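PDB 3RPF: molybdopterin synthase catalytic subunit from Helicobacter pylori, which probably converts precursor Z into molybdopterin by building in two sulfur atoms that the small subunit MoaD delivers, forming the dithiolene group. Local coordinates for residues 63-68 with 109-114; 22-27 with 75-80. All coordinates share one frame; numbering follows the deposited sequence.

From the N terminus, the chain forms strand 5-9 and then helix 14-27, which carries the first half of contact 2. It next passes through strands 32-39 and 48-53 to helix 55-71, where contact 1 begins. Strand 74-82 follows and closes the loop of contact 2. The chain then runs on through strand 90-98 to helix 101-118, which closes contact 1. The two loops therefore cross. Contact 2 ties helix 14-27 to the mixed sheet, and contact 1 pairs two helices that lie against that sheet. They meet at strand 74-82, where Leu76 packs on Phe111 and the backbone O of Leu76 takes a probable hydrogen bond from His66 ND1.

Contact 1: residues 63-68 with 109-114; sequences EKWHHK and ENFIED
Asn110 meets Trp65 with its CB, which lies 3.8 Å from Trp65 CH2 at the far end of the indole. The approach is oblique, and the amide plane is turned 41° from the ring. Phe111 follows, directly across from Trp65 in the register of two antiparallel helices. Its CG stands anti to the backbone N (chi1 173°), which brings the ring edge against one indole face. Phe111 CD1 lies 3.7 Å from Trp65 CG, toward the rim of that face. The pair is an edge-to-face (T-shaped) stack on the five-membered ring, with planes at 82°. The same residue also covers the six-membered ring: Phe111 CA sits 4.0 Å from its centroid, almost on the ring normal, in a CH-pi contact. One turn after Asn110, Asp114 takes the polar edge of the indole. Trp65 NE1 gives a nearly straight hydrogen bond of 2.7 Å to Asp114 OD2. The oxygen lies in the indole plane, but the N-H reaches it from above the carboxylate plane. Trp61 NE1 makes a second, weak bond to the same oxygen, and the Trp61 and Trp65 rings meet edge-to-face. Face contact and edge bond together probably hold the indole in its tilt. It bridges the gap between the helices, whose axes in segments 63-68 and 109-114 are 11.6 Å apart. Helices 55-71 and 101-118 lie side by side on the mixed sheet. Trp65 rests on Leu76 of strand 74-82, while Phe111 reaches Met78 of the same strand and Cys94 of strand 90-98.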
loop_
_atom_site.group_PDB
_atom_site.type_symbol
_atom_site.label_atom_id
_atom_site.label_comp_id
_atom_site.label_asym_id
_atom_site.label_seq_id
_atom_site.Cartn_x
_atom_site.Cartn_y
_atom_site.Cartn_z
ATOM N N GLU A 63 -14.385 -6.545 -11.825
ATOM C CA GLU A 63 -13.744 -7.315 -12.898
ATOM C C GLU A 63 -13.060 -6.382 -13.890
ATOM O O GLU A 63 -12.020 -6.729 -14.471
ATOM C CB GLU A 63 -14.739 -8.250 -13.594
ATOM C CG GLU A 63 -14.148 -9.619 -13.956
ATOM C CD GLU A 63 -13.849 -10.475 -12.730
ATOM O OE1 GLU A 63 -14.357 -10.141 -11.636
ATOM O OE2 GLU A 63 -13.112 -11.480 -12.857
ATOM N N LYS A 64 -13.622 -5.188 -14.080
ATOM C CA LYS A 64 -12.971 -4.193 -14.940
ATOM C C LYS A 64 -11.635 -3.739 -14.353
ATOM O O LYS A 64 -10.671 -3.549 -15.083
ATOM C CB LYS A 64 -13.877 -2.989 -15.183
ATOM N N TRP A 65 -11.576 -3.556 -13.040
ATOM C CA TRP A 65 -10.321 -3.170 -12.407
ATOM C C TRP A 65 -9.312 -4.309 -12.466
ATOM O O TRP A 65 -8.130 -4.094 -12.767
ATOM C CB TRP A 65 -10.548 -2.755 -10.949
ATOM C CG TRP A 65 -10.757 -1.274 -10.756
ATOM C CD1 TRP A 65 -11.928 -0.646 -10.406
ATOM C CD2 TRP A 65 -9.778 -0.243 -10.906
ATOM N NE1 TRP A 65 -11.726 0.713 -10.326
ATOM C CE2 TRP A 65 -10.419 0.984 -10.627
ATOM C CE3 TRP A 65 -8.413 -0.237 -11.233
ATOM C CZ2 TRP A 65 -9.737 2.204 -10.672
ATOM C CZ3 TRP A 65 -7.746 0.975 -11.276
ATOM C CH2 TRP A 65 -8.406 2.178 -10.999
ATOM N N HIS A 66 -9.761 -5.523 -12.168
ATOM C CA HIS A 66 -8.862 -6.674 -12.270
ATOM C C HIS A 66 -8.230 -6.762 -13.661
ATOM O O HIS A 66 -7.017 -6.948 -13.799
ATOM C CB HIS A 66 -9.600 -7.970 -11.923
ATOM C CG HIS A 66 -8.750 -9.200 -12.028
ATOM N ND1 HIS A 66 -7.839 -9.558 -11.055
ATOM C CD2 HIS A 66 -8.671 -10.148 -12.987
ATOM C CE1 HIS A 66 -7.237 -10.678 -11.413
ATOM N NE2 HIS A 66 -7.720 -11.058 -12.582
ATOM N N HIS A 67 -9.032 -6.616 -14.709
ATOM C CA HIS A 67 -8.474 -6.745 -16.058
ATOM C C HIS A 67 -7.622 -5.558 -16.503
ATOM O O HIS A 67 -6.672 -5.731 -17.273
ATOM C CB HIS A 67 -9.564 -7.092 -17.078
ATOM C CG HIS A 67 -10.041 -8.503 -16.960
ATOM N ND1 HIS A 67 -11.308 -8.830 -16.538
ATOM C CD2 HIS A 67 -9.396 -9.680 -17.172
ATOM C CE1 HIS A 67 -11.437 -10.147 -16.511
ATOM N NE2 HIS A 67 -10.290 -10.681 -16.888
ATOM N N LYS A 68 -7.938 -4.359 -16.023
ATOM C CA LYS A 68 -7.072 -3.206 -16.282
ATOM C C LYS A 68 -5.711 -3.430 -15.631
ATOM O O LYS A 68 -4.680 -3.080 -16.189
ATOM C CB LYS A 68 -7.710 -1.921 -15.740
ATOM C CG LYS A 68 -6.707 -0.796 -15.510
ATOM C CD LYS A 68 -7.397 0.561 -15.458
ATOM C CE LYS A 68 -6.461 1.632 -14.895
ATOM N NZ LYS A 68 -6.955 3.026 -15.133
ATOM N N GLU A 109 -3.046 2.679 -5.371
ATOM C CA GLU A 109 -3.565 4.012 -5.073
ATOM C C GLU A 109 -4.862 4.281 -5.822
ATOM O O GLU A 109 -5.867 4.680 -5.226
ATOM C CB GLU A 109 -2.538 5.073 -5.487
ATOM N N ASN A 110 -4.827 4.095 -7.135
ATOM C CA ASN A 110 -5.978 4.419 -7.971
ATOM C C ASN A 110 -7.186 3.549 -7.639
ATOM O O ASN A 110 -8.317 4.035 -7.567
ATOM C CB ASN A 110 -5.618 4.293 -9.452
ATOM C CG ASN A 110 -4.638 5.363 -9.912
ATOM O OD1 ASN A 110 -4.526 6.423 -9.299
ATOM N ND2 ASN A 110 -3.928 5.087 -10.999
ATOM N N PHE A 111 -6.952 2.262 -7.430
ATOM C CA PHE A 111 -8.051 1.365 -7.079
ATOM C C PHE A 111 -8.730 1.750 -5.775
ATOM O O PHE A 111 -9.957 1.857 -5.711
ATOM C CB PHE A 111 -7.575 -0.078 -6.957
ATOM C CG PHE A 111 -8.636 -1.012 -6.431
ATOM C CD1 PHE A 111 -9.717 -1.356 -7.228
ATOM C CD2 PHE A 111 -8.554 -1.540 -5.158
ATOM C CE1 PHE A 111 -10.698 -2.209 -6.773
ATOM C CE2 PHE A 111 -9.544 -2.399 -4.686
ATOM C CZ PHE A 111 -10.620 -2.730 -5.506
ATOM N N ILE A 112 -7.941 1.941 -4.722
ATOM C CA ILE A 112 -8.522 2.198 -3.405
ATOM C C ILE A 112 -9.397 3.444 -3.425
ATOM O O ILE A 112 -10.467 3.467 -2.814
ATOM C CB ILE A 112 -7.432 2.298 -2.301
ATOM C CG1 ILE A 112 -6.659 0.984 -2.221
ATOM C CG2 ILE A 112 -8.075 2.610 -0.948
ATOM C CD1 ILE A 112 -5.463 1.023 -1.265
ATOM N N GLU A 113 -8.953 4.471 -4.144
ATOM C CA GLU A 113 -9.708 5.722 -4.237
ATOM C C GLU A 113 -11.006 5.508 -5.018
ATOM O O GLU A 113 -12.067 5.973 -4.607
ATOM C CB GLU A 113 -8.855 6.810 -4.900
ATOM C CG GLU A 113 -9.575 8.142 -5.173
ATOM C CD GLU A 113 -9.898 8.936 -3.909
ATOM O OE1 GLU A 113 -9.737 8.394 -2.793
ATOM O OE2 GLU A 113 -10.318 10.110 -4.032
ATOM N N ASP A 114 -10.924 4.790 -6.133
ATOM C CA ASP A 114 -12.122 4.494 -6.916
ATOM C C ASP A 114 -13.088 3.644 -6.107
ATOM O O ASP A 114 -14.301 3.872 -6.128
ATOM C CB ASP A 114 -11.757 3.781 -8.210
ATOM C CG ASP A 114 -12.883 3.837 -9.236
ATOM O OD1 ASP A 114 -13.247 4.963 -9.628
ATOM O OD2 ASP A 114 -13.401 2.779 -9.646
#

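Contact 2: residues 22-27 with 75-80; sequences QEEACA and VLKMAH
Glu24 and Lys77 reach for each other from opposite directions and join in a salt bridge between a helix and a sheet. The setting is the alpha/beta hammerhead fold of the MoaE family. Helix 14-27 lies over one face of the mixed four-stranded sheet, opposite the face that carries helices 55-71 and 101-118. Strand 74-82 is an inner strand of that sheet. Both side chains are stretched out. In Glu24 a chi1 of -174° and a straight chain beyond CG carry the carboxylate out to the strand. Lys77 is extended beyond CG and brings NZ to the carboxylate. The ammonium group faces both oxygens unequally. Lys77 NZ lies 2.8 Å from Glu24 OE1, the shorter bond. NZ meets that oxygen on its syn side, 19° out of the carboxylate plane. The second bond, from Lys77 NZ to Glu24 OE2, is weak at 3.1 Å. OE2 has another partner, since Lys28 NZ forms a salt bridge with it just past the end of the helix. Two lysines thus share one carboxylate, which would probably favour its charged form. This is a surface contact, away from the annotated substrate sites. The Glu24 side chain also touches Met97 of strand 90-98. Val75, two residues before Lys77, points toward the helix as well. It adds an apolar flank to the charged group: its CG1 methyl comes to 3.6 Å from Glu24 OE2.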
loop_
_atom_site.group_PDB
_atom_site.type_symbol
_atom_site.label_atom_id
_atom_site.label_comp_id
_atom_site.label_asym_id
_atom_site.label_seq_id
_atom_site.Cartn_x
_atom_site.Cartn_y
_atom_site.Cartn_z
ATOM N N GLN A 22 0.415 -14.026 -0.609
ATOM C CA GLN A 22 1.872 -14.030 -0.661
ATOM C C GLN A 22 2.387 -15.253 -1.378
ATOM O O GLN A 22 3.302 -15.159 -2.188
ATOM C CB GLN A 22 2.473 -13.990 0.744
ATOM C CG GLN A 22 2.859 -12.611 1.206
ATOM C CD GLN A 22 3.225 -12.598 2.668
ATOM O OE1 GLN A 22 2.350 -12.557 3.539
ATOM N NE2 GLN A 22 4.522 -12.654 2.954
ATOM N N GLU A 23 1.809 -16.407 -1.064
ATOM C CA GLU A 23 2.179 -17.643 -1.736
ATOM C C GLU A 23 2.000 -17.489 -3.239
ATOM O O GLU A 23 2.833 -17.942 -4.021
ATOM C CB GLU A 23 1.363 -18.816 -1.198
ATOM C CG GLU A 23 1.685 -19.156 0.254
ATOM C CD GLU A 23 0.866 -20.316 0.786
ATOM O OE1 GLU A 23 -0.177 -20.645 0.173
ATOM O OE2 GLU A 23 1.266 -20.900 1.820
ATOM N N GLU A 24 0.920 -16.832 -3.646
ATOM C CA GLU A 24 0.712 -16.555 -5.060
ATOM C C GLU A 24 1.828 -15.650 -5.580
ATOM O O GLU A 24 2.370 -15.879 -6.657
ATOM C CB GLU A 24 -0.660 -15.916 -5.304
ATOM C CG GLU A 24 -1.002 -15.729 -6.785
ATOM C CD GLU A 24 -2.379 -15.111 -6.994
ATOM O OE1 GLU A 24 -3.228 -15.227 -6.085
ATOM O OE2 GLU A 24 -2.617 -14.509 -8.067
ATOM N N ALA A 25 2.185 -14.635 -4.797
ATOM C CA ALA A 25 3.215 -13.690 -5.201
ATOM C C ALA A 25 4.508 -14.440 -5.494
ATOM O O ALA A 25 5.171 -14.197 -6.505
ATOM C CB ALA A 25 3.440 -12.640 -4.106
ATOM N N CYS A 26 4.854 -15.371 -4.612
ATOM C CA CYS A 26 6.070 -16.153 -4.786
ATOM C C CYS A 26 5.967 -17.114 -5.983
ATOM O O CYS A 26 6.900 -17.223 -6.783
ATOM C CB CYS A 26 6.407 -16.904 -3.492
ATOM S SG CYS A 26 6.844 -15.816 -2.076
ATOM N N ALA A 27 4.833 -17.797 -6.117
ATOM C CA ALA A 27 4.643 -18.735 -7.217
ATOM C C ALA A 27 4.669 -18.039 -8.570
ATOM O O ALA A 27 5.004 -18.654 -9.579
ATOM C CB ALA A 27 3.343 -19.510 -7.049
ATOM N N VAL A 75 -1.450 -8.275 -10.615
ATOM C CA VAL A 75 -2.565 -9.025 -10.056
ATOM C C VAL A 75 -3.254 -8.213 -8.976
ATOM O O VAL A 75 -2.646 -7.852 -7.958
ATOM C CB VAL A 75 -2.123 -10.340 -9.424
ATOM C CG1 VAL A 75 -3.302 -10.999 -8.701
ATOM C CG2 VAL A 75 -1.570 -11.278 -10.488
ATOM N N LEU A 76 -4.529 -7.929 -9.192
ATOM C CA LEU A 76 -5.290 -7.143 -8.234
ATOM C C LEU A 76 -6.454 -7.981 -7.749
ATOM O O LEU A 76 -7.279 -8.431 -8.551
ATOM C CB LEU A 76 -5.791 -5.868 -8.904
ATOM C CG LEU A 76 -6.638 -4.917 -8.050
ATOM C CD1 LEU A 76 -5.825 -4.339 -6.883
ATOM C CD2 LEU A 76 -7.200 -3.793 -8.922
ATOM N N LYS A 77 -6.514 -8.215 -6.441
ATOM C CA LYS A 77 -7.628 -8.974 -5.858
ATOM C C LYS A 77 -8.115 -8.306 -4.601
ATOM O O LYS A 77 -7.392 -7.499 -3.992
ATOM C CB LYS A 77 -7.190 -10.404 -5.542
ATOM C CG LYS A 77 -6.717 -11.149 -6.783
ATOM C CD LYS A 77 -6.290 -12.565 -6.450
ATOM C CE LYS A 77 -5.950 -13.327 -7.728
ATOM N NZ LYS A 77 -5.630 -14.756 -7.448
HETATM N N MSE A 78 -9.349 -8.623 -4.210
HETATM C CA MSE A 78 -9.906 -8.041 -3.004
HETATM C C MSE A 78 -10.867 -8.996 -2.301
HETATM O O MSE A 78 -11.344 -9.990 -2.884
HETATM C CB MSE A 78 -10.635 -6.736 -3.340
HETATM C CG MSE A 78 -11.914 -6.959 -4.161
HETATM SE SE MSE A 78 -13.092 -5.399 -4.148
HETATM C CE MSE A 78 -13.814 -5.626 -2.358
ATOM N N ALA A 79 -11.138 -8.686 -1.039
ATOM C CA ALA A 79 -12.134 -9.401 -0.261
ATOM C C ALA A 79 -12.835 -8.364 0.576
ATOM O O ALA A 79 -12.228 -7.369 0.966
ATOM C CB ALA A 79 -11.480 -10.426 0.639
ATOM N N HIS A 80 -14.112 -8.590 0.863
ATOM C CA HIS A 80 -14.867 -7.639 1.661
ATOM C C HIS A 80 -15.886 -8.398 2.488
ATOM O O HIS A 80 -16.416 -9.417 2.037
ATOM C CB HIS A 80 -15.563 -6.608 0.761
ATOM C CG HIS A 80 -15.943 -5.350 1.470
ATOM N ND1 HIS A 80 -16.917 -5.305 2.446
ATOM C CD2 HIS A 80 -15.470 -4.079 1.360
ATOM C CE1 HIS A 80 -17.025 -4.072 2.908
ATOM N NE2 HIS A 80 -16.158 -3.310 2.263
#